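Local coordinates for PD-1 Binding Miniprotein GR918.2 (Synthetic construct, PDB 6V67), which probably binds the immune receptor PD-1, as a computationally designed, disulfide-bonded miniprotein made in work towards a synthetic PD-1 agonist, at residues 28-33 / 37-42. Sequence-based numbering, arbitrary orientation. Where two conformers were deposited one is given.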
loop_
_atom_site.group_PDB
_atom_site.type_symbol
_atom_site.label_atom_id
_atom_site.label_comp_id
_atom_site.label_asym_id
_atom_site.label_seq_id
_atom_site.Cartn_x
_atom_site.Cartn_y
_atom_site.Cartn_z
ATOM N N THR A 28 4.636 4.061 1.830
ATOM C CA THR A 28 6.062 4.360 1.935
ATOM C C THR A 28 6.872 3.074 2.003
ATOM O O THR A 28 7.905 2.935 1.333
ATOM C CB THR A 28 6.325 5.227 3.165
ATOM O OG1 THR A 28 5.600 6.449 3.029
ATOM C CG2 THR A 28 7.811 5.558 3.315
ATOM N N GLU A 29 6.420 2.124 2.825
ATOM C CA GLU A 29 7.089 0.832 2.915
ATOM C C GLU A 29 7.028 0.098 1.588
ATOM O O GLU A 29 8.013 -0.510 1.162
ATOM C CB GLU A 29 6.434 -0.021 3.997
ATOM C CG GLU A 29 6.641 0.481 5.394
ATOM N N CYS A 30 5.874 0.145 0.923
ATOM C CA CYS A 30 5.735 -0.483 -0.382
ATOM C C CYS A 30 6.779 0.057 -1.343
ATOM O O CYS A 30 7.436 -0.708 -2.055
ATOM C CB CYS A 30 4.315 -0.253 -0.893
ATOM S SG CYS A 30 3.945 -0.939 -2.510
ATOM N N GLU A 31 6.956 1.377 -1.356
ATOM C CA GLU A 31 7.879 2.002 -2.297
ATOM C C GLU A 31 9.331 1.664 -1.969
ATOM O O GLU A 31 10.141 1.441 -2.872
ATOM C CB GLU A 31 7.620 3.512 -2.329
ATOM C CG GLU A 31 6.196 3.852 -2.834
ATOM C CD GLU A 31 5.733 5.286 -2.536
ATOM O OE1 GLU A 31 6.272 5.947 -1.619
ATOM O OE2 GLU A 31 4.791 5.742 -3.214
ATOM N N GLN A 32 9.676 1.615 -0.687
ATOM C CA GLN A 32 11.043 1.292 -0.312
ATOM C C GLN A 32 11.394 -0.139 -0.672
ATOM O O GLN A 32 12.520 -0.420 -1.096
ATOM C CB GLN A 32 11.224 1.491 1.184
ATOM C CG GLN A 32 11.313 2.928 1.579
ATOM C CD GLN A 32 11.331 3.120 3.074
ATOM O OE1 GLN A 32 11.382 2.149 3.836
ATOM N NE2 GLN A 32 11.265 4.374 3.508
ATOM N N LYS A 33 10.463 -1.066 -0.462
ATOM C CA LYS A 33 10.710 -2.475 -0.731
ATOM C C LYS A 33 10.475 -2.840 -2.184
ATOM O O LYS A 33 11.138 -3.743 -2.711
ATOM C CB LYS A 33 9.783 -3.341 0.131
ATOM C CG LYS A 33 10.075 -3.325 1.628
ATOM C CD LYS A 33 9.154 -4.284 2.370
ATOM N N ALA A 37 5.926 -1.530 -7.668
ATOM C CA ALA A 37 4.611 -2.015 -7.267
ATOM C C ALA A 37 3.492 -1.209 -7.907
ATOM O O ALA A 37 3.632 -0.012 -8.166
ATOM C CB ALA A 37 4.454 -1.902 -5.758
ATOM N N GLU A 38 2.351 -1.864 -8.096
ATOM C CA GLU A 38 1.109 -1.154 -8.363
ATOM C C GLU A 38 0.483 -0.812 -7.016
ATOM O O GLU A 38 0.513 -1.614 -6.078
ATOM C CB GLU A 38 0.157 -2.001 -9.211
ATOM C CG GLU A 38 0.709 -2.383 -10.579
ATOM C CD GLU A 38 0.800 -1.229 -11.561
ATOM O OE1 GLU A 38 0.057 -0.228 -11.435
ATOM O OE2 GLU A 38 1.631 -1.331 -12.486
ATOM N N VAL A 39 -0.030 0.412 -6.901
ATOM C CA VAL A 39 -0.450 0.928 -5.610
ATOM C C VAL A 39 -1.814 1.590 -5.709
ATOM O O VAL A 39 -2.254 2.025 -6.775
ATOM C CB VAL A 39 0.569 1.911 -5.003
ATOM C CG1 VAL A 39 1.911 1.231 -4.814
ATOM C CG2 VAL A 39 0.714 3.159 -5.857
ATOM N N GLU A 40 -2.442 1.751 -4.547
ATOM C CA GLU A 40 -3.696 2.479 -4.411
ATOM C C GLU A 40 -3.811 2.979 -2.981
ATOM O O GLU A 40 -3.363 2.307 -2.054
ATOM C CB GLU A 40 -4.896 1.559 -4.690
ATOM C CG GLU A 40 -6.240 2.245 -4.621
ATOM C CD GLU A 40 -7.330 1.409 -5.254
ATOM O OE1 GLU A 40 -7.113 0.916 -6.380
ATOM O OE2 GLU A 40 -8.389 1.225 -4.627
ATOM N N ILE A 41 -4.373 4.180 -2.814
ATOM C CA ILE A 41 -4.921 4.648 -1.542
ATOM C C ILE A 41 -6.269 5.264 -1.839
ATOM O O ILE A 41 -6.386 6.105 -2.737
ATOM C CB ILE A 41 -4.084 5.725 -0.822
ATOM C CG1 ILE A 41 -2.734 5.187 -0.408
ATOM C CG2 ILE A 41 -4.844 6.207 0.425
ATOM C CD1 ILE A 41 -1.820 6.222 0.245
ATOM N N GLN A 42 -7.260 4.913 -1.032
ATOM C CA GLN A 42 -8.548 5.585 -1.069
ATOM C C GLN A 42 -9.077 5.681 0.351
ATOM O O GLN A 42 -9.090 4.685 1.080
ATOM C CB GLN A 42 -9.535 4.816 -1.948
ATOM C CG GLN A 42 -9.917 3.464 -1.410
#
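The sulfur of C30 makes both side-chain contacts that join the helical residues 28-33 to the strand residues 37-42. Its SG lies 3.4 Å from CB of A37, and CG1 of V39 approaches the same sulfur at 3.8 Å. These are apolar contacts, and no hydrogen bond crosses between the segments. The joint is small: 116 Å² is buried in all, and the closest CA pair, C30 with A37, is 7.1 Å apart.

In C30 the sulfur stands opposite the backbone N (chi1 179°), which extends it from the helix towards the strand. V39 turns one methyl to the helix: with chi1 at -60°, CG1 lies beside its own backbone N and anti to the carbonyl carbon, reaching the sulfur. A37 and V39 both direct CB at the helix, whereas E38 between them directs its own away.

The sulfur is further fixed by its disulfide to C7, which ties the helix to the central strand 3-9; A37 and V39 pack against the helix end of that bridge. A37 also touches C7, and the bridge lies between helix and sheet. The arrangement is that of a disulfide-crosslinked miniprotein of strand-strand-helix-strand order, with C3-C43 and C5-C23 as its other two bridges. Strand 38-42 is an outer member of the three-stranded antiparallel sheet, paired with strand 3-9 through backbone bonds of E38 with I8 and E40 with V6. V39, besides meeting the sulfur, also touches L27 of helix 20-33, as does I41 further along the strand, and the helix thus packs across one face of the sheet.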